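Long-range contact in nitroreductase family protein (Lactobacillus plantarum, PDB 4QLX), which probably uses FMN and NADH to reduce the enone of 10-oxo-octadecenoic acid in a pathway that saturates polyunsaturated fatty acids: residues H59-K73 and Q83-G95. Numbering follows the deposited sequence.
Sequences HFVVVDTPEAKAKFK and QVDSASAIVFIAG. With FMN (flavin mononucleotide), chain C.
Phe72 turns its ring edge toward helix 83-86 and strand 89-95: CE2 lies 3.8 Å from Val84 CG2, CE1 meets Phe92 CD1 at 3.9 Å with the two side chains roughly perpendicular, and Ile90 CG2 approaches obliquely. With CG anti to the backbone N (chi1 178°), the ring reaches from helix 66-72 to the sheet face that carries Val63, Ile90 and Phe92, where Val63 CG2 covers one ring face near its margin; Met177 and Leu181 of helix 177-181 also touch it. On the other sheet face Phe60 CD1 packs against Val91 CG1 and Ile93 CG1. Between these layers strands 59-63 and 89-95 run antiparallel, joined by six backbone hydrogen bonds in the His59-Ala94, Val61-Phe92 and Val63-Ile90 pairs. The fully stretched Lys69 side chain runs alongside Val84, in the opposite direction, to the C-terminal end of helix 83-86. Lys69 NZ donates to Ala87 O in the carbonyl plane (2.6 Å) and to Asp85 O from above its plane (2.9 Å), with a weak third bond to Val84 O. Farther out, Lys73 NZ forms a salt bridge with Asp85 OD1 (2.6 Å), on its syn lone pair, and a water links NZ to OD2. The Lys69 ammonium thus probably offsets the partial negative charge at the C-terminal end of the helix whose Gln83 binds FMN, while Lys73 balances Asp85.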
loop_
_atom_site.group_PDB
_atom_site.type_symbol
_atom_site.label_atom_id
_atom_site.label_comp_id
_atom_site.label_asym_id
_atom_site.label_seq_id
_atom_site.Cartn_x
_atom_site.Cartn_y
_atom_site.Cartn_z
ATOM N N HIS A 59 3.861 5.517 12.445
ATOM C CA HIS A 59 5.013 6.134 13.084
ATOM C C HIS A 59 6.272 5.512 12.511
ATOM O O HIS A 59 6.363 4.295 12.376
ATOM C CB HIS A 59 4.973 5.952 14.601
ATOM C CG HIS A 59 6.024 6.737 15.322
ATOM N ND1 HIS A 59 5.826 8.036 15.738
ATOM C CD2 HIS A 59 7.298 6.422 15.663
ATOM C CE1 HIS A 59 6.926 8.485 16.319
ATOM N NE2 HIS A 59 7.836 7.525 16.288
ATOM N N PHE A 60 7.236 6.354 12.174
ATOM C CA PHE A 60 8.441 5.919 11.484
ATOM C C PHE A 60 9.672 5.954 12.394
ATOM O O PHE A 60 9.909 6.937 13.088
ATOM C CB PHE A 60 8.663 6.799 10.260
ATOM C CG PHE A 60 7.458 6.887 9.350
ATOM C CD1 PHE A 60 7.167 5.861 8.466
ATOM C CD2 PHE A 60 6.610 7.983 9.395
ATOM C CE1 PHE A 60 6.066 5.928 7.634
ATOM C CE2 PHE A 60 5.516 8.053 8.572
ATOM C CZ PHE A 60 5.247 7.026 7.681
ATOM N N VAL A 61 10.461 4.884 12.403
ATOM C CA VAL A 61 11.727 4.931 13.120
ATOM C C VAL A 61 12.866 4.624 12.145
ATOM O O VAL A 61 12.926 3.535 11.585
ATOM C CB VAL A 61 11.762 3.948 14.296
ATOM C CG1 VAL A 61 13.123 4.012 15.002
ATOM C CG2 VAL A 61 10.640 4.236 15.266
ATOM N N VAL A 62 13.732 5.608 11.920
ATOM C CA VAL A 62 14.792 5.487 10.926
ATOM C C VAL A 62 16.050 4.932 11.574
ATOM O O VAL A 62 16.564 5.484 12.553
ATOM C CB VAL A 62 15.116 6.825 10.256
ATOM C CG1 VAL A 62 16.296 6.658 9.266
ATOM C CG2 VAL A 62 13.888 7.388 9.545
ATOM N N VAL A 63 16.526 3.826 11.014
ATOM C CA VAL A 63 17.721 3.149 11.480
ATOM C C VAL A 63 18.770 3.271 10.383
ATOM O O VAL A 63 18.603 2.689 9.314
ATOM C CB VAL A 63 17.430 1.667 11.785
ATOM C CG1 VAL A 63 18.663 0.969 12.340
ATOM C CG2 VAL A 63 16.265 1.549 12.754
ATOM N N ASP A 64 19.827 4.050 10.605
ATOM C CA ASP A 64 20.809 4.240 9.534
ATOM C C ASP A 64 22.270 4.406 10.007
ATOM O O ASP A 64 23.110 4.923 9.266
ATOM C CB ASP A 64 20.414 5.446 8.683
ATOM C CG ASP A 64 20.643 6.758 9.401
ATOM O OD1 ASP A 64 20.726 6.745 10.651
ATOM O OD2 ASP A 64 20.736 7.796 8.717
ATOM N N THR A 65 22.555 3.991 11.234
ATOM C CA THR A 65 23.920 4.014 11.749
ATOM C C THR A 65 24.297 2.619 12.223
ATOM O O THR A 65 23.417 1.816 12.568
ATOM C CB THR A 65 24.099 5.032 12.920
ATOM O OG1 THR A 65 23.575 4.478 14.130
ATOM C CG2 THR A 65 23.424 6.358 12.608
ATOM N N PRO A 66 25.606 2.309 12.237
ATOM C CA PRO A 66 26.002 0.977 12.706
ATOM C C PRO A 66 25.502 0.671 14.116
ATOM O O PRO A 66 25.062 -0.449 14.383
ATOM C CB PRO A 66 27.532 1.039 12.660
ATOM C CG PRO A 66 27.819 1.994 11.535
ATOM C CD PRO A 66 26.741 3.051 11.652
ATOM N N GLU A 67 25.527 1.672 14.994
ATOM C CA GLU A 67 25.074 1.500 16.368
ATOM C C GLU A 67 23.554 1.287 16.443
ATOM O O GLU A 67 23.057 0.493 17.246
ATOM C CB GLU A 67 25.482 2.711 17.215
ATOM C CG GLU A 67 26.992 2.982 17.264
ATOM C CD GLU A 67 27.500 3.774 16.060
ATOM O OE1 GLU A 67 26.664 4.247 15.264
ATOM O OE2 GLU A 67 28.733 3.927 15.912
ATOM N N ALA A 68 22.816 2.006 15.607
ATOM C CA ALA A 68 21.363 1.855 15.584
ATOM C C ALA A 68 20.995 0.480 15.024
ATOM O O ALA A 68 20.049 -0.155 15.492
ATOM C CB ALA A 68 20.715 2.973 14.764
ATOM N N LYS A 69 21.762 0.022 14.033
ATOM C CA LYS A 69 21.502 -1.265 13.396
ATOM C C LYS A 69 21.713 -2.410 14.370
ATOM O O LYS A 69 20.920 -3.342 14.428
ATOM C CB LYS A 69 22.393 -1.457 12.168
ATOM C CG LYS A 69 22.005 -0.618 10.973
ATOM C CD LYS A 69 22.791 -1.014 9.726
ATOM C CE LYS A 69 22.458 -0.106 8.545
ATOM N NZ LYS A 69 23.189 -0.532 7.310
ATOM N N ALA A 70 22.787 -2.332 15.151
ATOM C CA ALA A 70 23.106 -3.385 16.109
ATOM C C ALA A 70 22.012 -3.495 17.160
ATOM O O ALA A 70 21.644 -4.593 17.587
ATOM C CB ALA A 70 24.470 -3.123 16.766
ATOM N N LYS A 71 21.488 -2.343 17.569
ATOM C CA LYS A 71 20.389 -2.300 18.519
ATOM C C LYS A 71 19.092 -2.809 17.884
ATOM O O LYS A 71 18.331 -3.552 18.500
ATOM C CB LYS A 71 20.203 -0.874 19.040
ATOM C CG LYS A 71 18.941 -0.661 19.840
ATOM C CD LYS A 71 18.949 -1.463 21.135
ATOM C CE LYS A 71 18.076 -0.784 22.180
ATOM N NZ LYS A 71 17.856 -1.638 23.377
ATOM N N PHE A 72 18.846 -2.383 16.651
ATOM C CA PHE A 72 17.668 -2.794 15.895
ATOM C C PHE A 72 17.657 -4.309 15.697
ATOM O O PHE A 72 16.657 -4.974 15.965
ATOM C CB PHE A 72 17.661 -2.052 14.557
ATOM C CG PHE A 72 16.530 -2.411 13.645
ATOM C CD1 PHE A 72 15.211 -2.186 14.015
ATOM C CD2 PHE A 72 16.784 -2.903 12.378
ATOM C CE1 PHE A 72 14.164 -2.492 13.148
ATOM C CE2 PHE A 72 15.735 -3.214 11.510
ATOM C CZ PHE A 72 14.431 -3.000 11.900
ATOM N N LYS A 73 18.785 -4.857 15.255
ATOM C CA LYS A 73 18.877 -6.291 14.972
ATOM C C LYS A 73 18.508 -7.188 16.150
ATOM O O LYS A 73 18.177 -8.354 15.955
ATOM C CB LYS A 73 20.277 -6.644 14.488
ATOM C CG LYS A 73 20.532 -6.169 13.088
ATOM C CD LYS A 73 21.643 -6.936 12.424
ATOM C CE LYS A 73 22.981 -6.666 13.058
ATOM N NZ LYS A 73 24.058 -7.167 12.166
ATOM N N GLN A 83 19.669 -7.584 4.684
ATOM C CA GLN A 83 18.998 -6.318 4.424
ATOM C C GLN A 83 19.403 -5.248 5.432
ATOM O O GLN A 83 19.783 -4.154 5.048
ATOM C CB GLN A 83 17.488 -6.504 4.458
ATOM C CG GLN A 83 16.964 -7.503 3.464
ATOM C CD GLN A 83 16.645 -8.844 4.086
ATOM O OE1 GLN A 83 17.525 -9.532 4.613
ATOM N NE2 GLN A 83 15.374 -9.230 4.024
ATOM N N VAL A 84 19.331 -5.566 6.719
ATOM C CA VAL A 84 19.647 -4.572 7.737
ATOM C C VAL A 84 21.112 -4.127 7.665
ATOM O O VAL A 84 21.391 -2.926 7.633
ATOM C CB VAL A 84 19.354 -5.088 9.138
ATOM C CG1 VAL A 84 19.799 -4.059 10.169
ATOM C CG2 VAL A 84 17.869 -5.394 9.285
ATOM N N ASP A 85 22.040 -5.084 7.607
ATOM C CA ASP A 85 23.460 -4.747 7.489
ATOM C C ASP A 85 23.784 -3.913 6.250
ATOM O O ASP A 85 24.494 -2.918 6.351
ATOM C CB ASP A 85 24.323 -6.015 7.478
ATOM C CG ASP A 85 24.353 -6.709 8.818
ATOM O OD1 ASP A 85 24.020 -6.066 9.839
ATOM O OD2 ASP A 85 24.719 -7.903 8.859
ATOM N N SER A 86 23.280 -4.296 5.081
ATOM C CA SER A 86 23.719 -3.618 3.853
ATOM C C SER A 86 22.910 -2.374 3.487
ATOM O O SER A 86 23.379 -1.546 2.705
ATOM C CB SER A 86 23.713 -4.588 2.660
ATOM O OG SER A 86 22.420 -5.110 2.405
ATOM N N ALA A 87 21.702 -2.232 4.031
ATOM C CA ALA A 87 20.851 -1.106 3.645
ATOM C C ALA A 87 21.449 0.242 4.034
ATOM O O ALA A 87 22.112 0.366 5.067
ATOM C CB ALA A 87 19.466 -1.247 4.256
ATOM N N SER A 88 21.219 1.248 3.192
ATOM C CA SER A 88 21.578 2.620 3.538
ATOM C C SER A 88 20.789 3.048 4.775
ATOM O O SER A 88 21.332 3.654 5.693
ATOM C CB SER A 88 21.298 3.583 2.381
ATOM O OG SER A 88 21.998 3.212 1.202
ATOM N N ALA A 89 19.500 2.729 4.793
ATOM C CA ALA A 89 18.666 3.009 5.957
ATOM C C ALA A 89 17.506 2.031 6.013
ATOM O O ALA A 89 17.041 1.552 4.980
ATOM C CB ALA A 89 18.155 4.435 5.919
ATOM N N ILE A 90 17.066 1.713 7.223
ATOM C CA ILE A 90 15.839 0.958 7.395
ATOM C C ILE A 90 14.816 1.919 7.997
ATOM O O ILE A 90 15.128 2.666 8.922
ATOM C CB ILE A 90 16.020 -0.277 8.292
ATOM C CG1 ILE A 90 17.111 -1.194 7.721
ATOM C CG2 ILE A 90 14.705 -1.041 8.447
ATOM C CD1 ILE A 90 18.503 -0.904 8.285
ATOM N N VAL A 91 13.614 1.928 7.438
ATOM C CA VAL A 91 12.534 2.710 8.007
ATOM C C VAL A 91 11.535 1.738 8.613
ATOM O O VAL A 91 10.815 1.029 7.886
ATOM C CB VAL A 91 11.868 3.603 6.963
ATOM C CG1 VAL A 91 10.653 4.323 7.560
ATOM C CG2 VAL A 91 12.882 4.595 6.405
ATOM N N PHE A 92 11.510 1.661 9.942
ATOM C CA PHE A 92 10.550 0.773 10.571
ATOM C C PHE A 92 9.234 1.491 10.823
ATOM O O PHE A 92 9.220 2.632 11.300
ATOM C CB PHE A 92 11.067 0.185 11.887
ATOM C CG PHE A 92 10.230 -0.961 12.359
ATOM C CD1 PHE A 92 10.507 -2.256 11.935
ATOM C CD2 PHE A 92 9.107 -0.737 13.144
ATOM C CE1 PHE A 92 9.708 -3.311 12.323
ATOM C CE2 PHE A 92 8.300 -1.787 13.538
ATOM C CZ PHE A 92 8.591 -3.072 13.132
ATOM N N ILE A 93 8.133 0.808 10.522
ATOM C CA ILE A 93 6.818 1.404 10.659
ATOM C C ILE A 93 6.046 0.740 11.793
ATOM O O ILE A 93 5.891 -0.478 11.841
ATOM C CB ILE A 93 6.013 1.322 9.332
ATOM C CG1 ILE A 93 6.897 1.769 8.162
ATOM C CG2 ILE A 93 4.756 2.213 9.414
ATOM C CD1 ILE A 93 6.270 1.557 6.775
ATOM N N ALA A 94 5.592 1.559 12.732
ATOM C CA ALA A 94 4.791 1.068 13.838
ATOM C C ALA A 94 3.428 1.750 13.782
ATOM O O ALA A 94 3.314 2.868 13.293
ATOM C CB ALA A 94 5.481 1.327 15.165
ATOM N N GLY A 95 2.398 1.070 14.268
ATOM C CA GLY A 95 1.051 1.603 14.228
ATOM C C GLY A 95 0.748 2.381 15.489
ATOM O O GLY A 95 1.154 1.985 16.580
HETATM N N1 FMN C . 11.321 -10.622 2.639
HETATM C C2 FMN C . 12.331 -11.111 3.441
HETATM O O2 FMN C . 13.398 -11.457 2.953
HETATM N N3 FMN C . 12.168 -11.222 4.797
HETATM C C4 FMN C . 10.977 -10.834 5.364
HETATM O O4 FMN C . 10.815 -10.939 6.572
HETATM C C4A FMN C . 9.951 -10.354 4.566
HETATM N N5 FMN C . 8.769 -9.977 5.149
HETATM C C5A FMN C . 7.744 -9.471 4.387
HETATM C C6 FMN C . 6.584 -9.100 5.041
HETATM C C7 FMN C . 5.527 -8.579 4.316
HETATM C C7M FMN C . 4.268 -8.163 5.008
HETATM C C8 FMN C . 5.642 -8.442 2.944
HETATM C C8M FMN C . 4.476 -7.866 2.212
HETATM C C9 FMN C . 6.817 -8.816 2.283
HETATM C C9A FMN C . 7.887 -9.341 3.012
HETATM N N10 FMN C . 9.089 -9.745 2.415
HETATM C C10 FMN C . 10.115 -10.242 3.200
HETATM C "C1'" FMN C . 9.322 -9.645 0.928
HETATM C "C2'" FMN C . 8.505 -10.741 0.205
HETATM O "O2'" FMN C . 9.108 -12.007 0.363
HETATM C "C3'" FMN C . 8.322 -10.442 -1.282
HETATM O "O3'" FMN C . 7.496 -9.297 -1.401
HETATM C "C4'" FMN C . 7.654 -11.573 -2.077
HETATM O "O4'" FMN C . 8.429 -12.754 -2.103
HETATM C "C5'" FMN C . 7.386 -11.122 -3.512
HETATM O "O5'" FMN C . 8.581 -10.738 -4.156
HETATM P P FMN C . 8.745 -9.238 -4.728
HETATM O O1P FMN C . 10.141 -9.146 -5.308
HETATM O O2P FMN C . 8.567 -8.233 -3.603
HETATM O O3P FMN C . 7.724 -8.961 -5.808
HETATM O O HOH W 1 23.480 2.614 6.783
HETATM O O HOH W 2 24.934 -9.615 10.934
#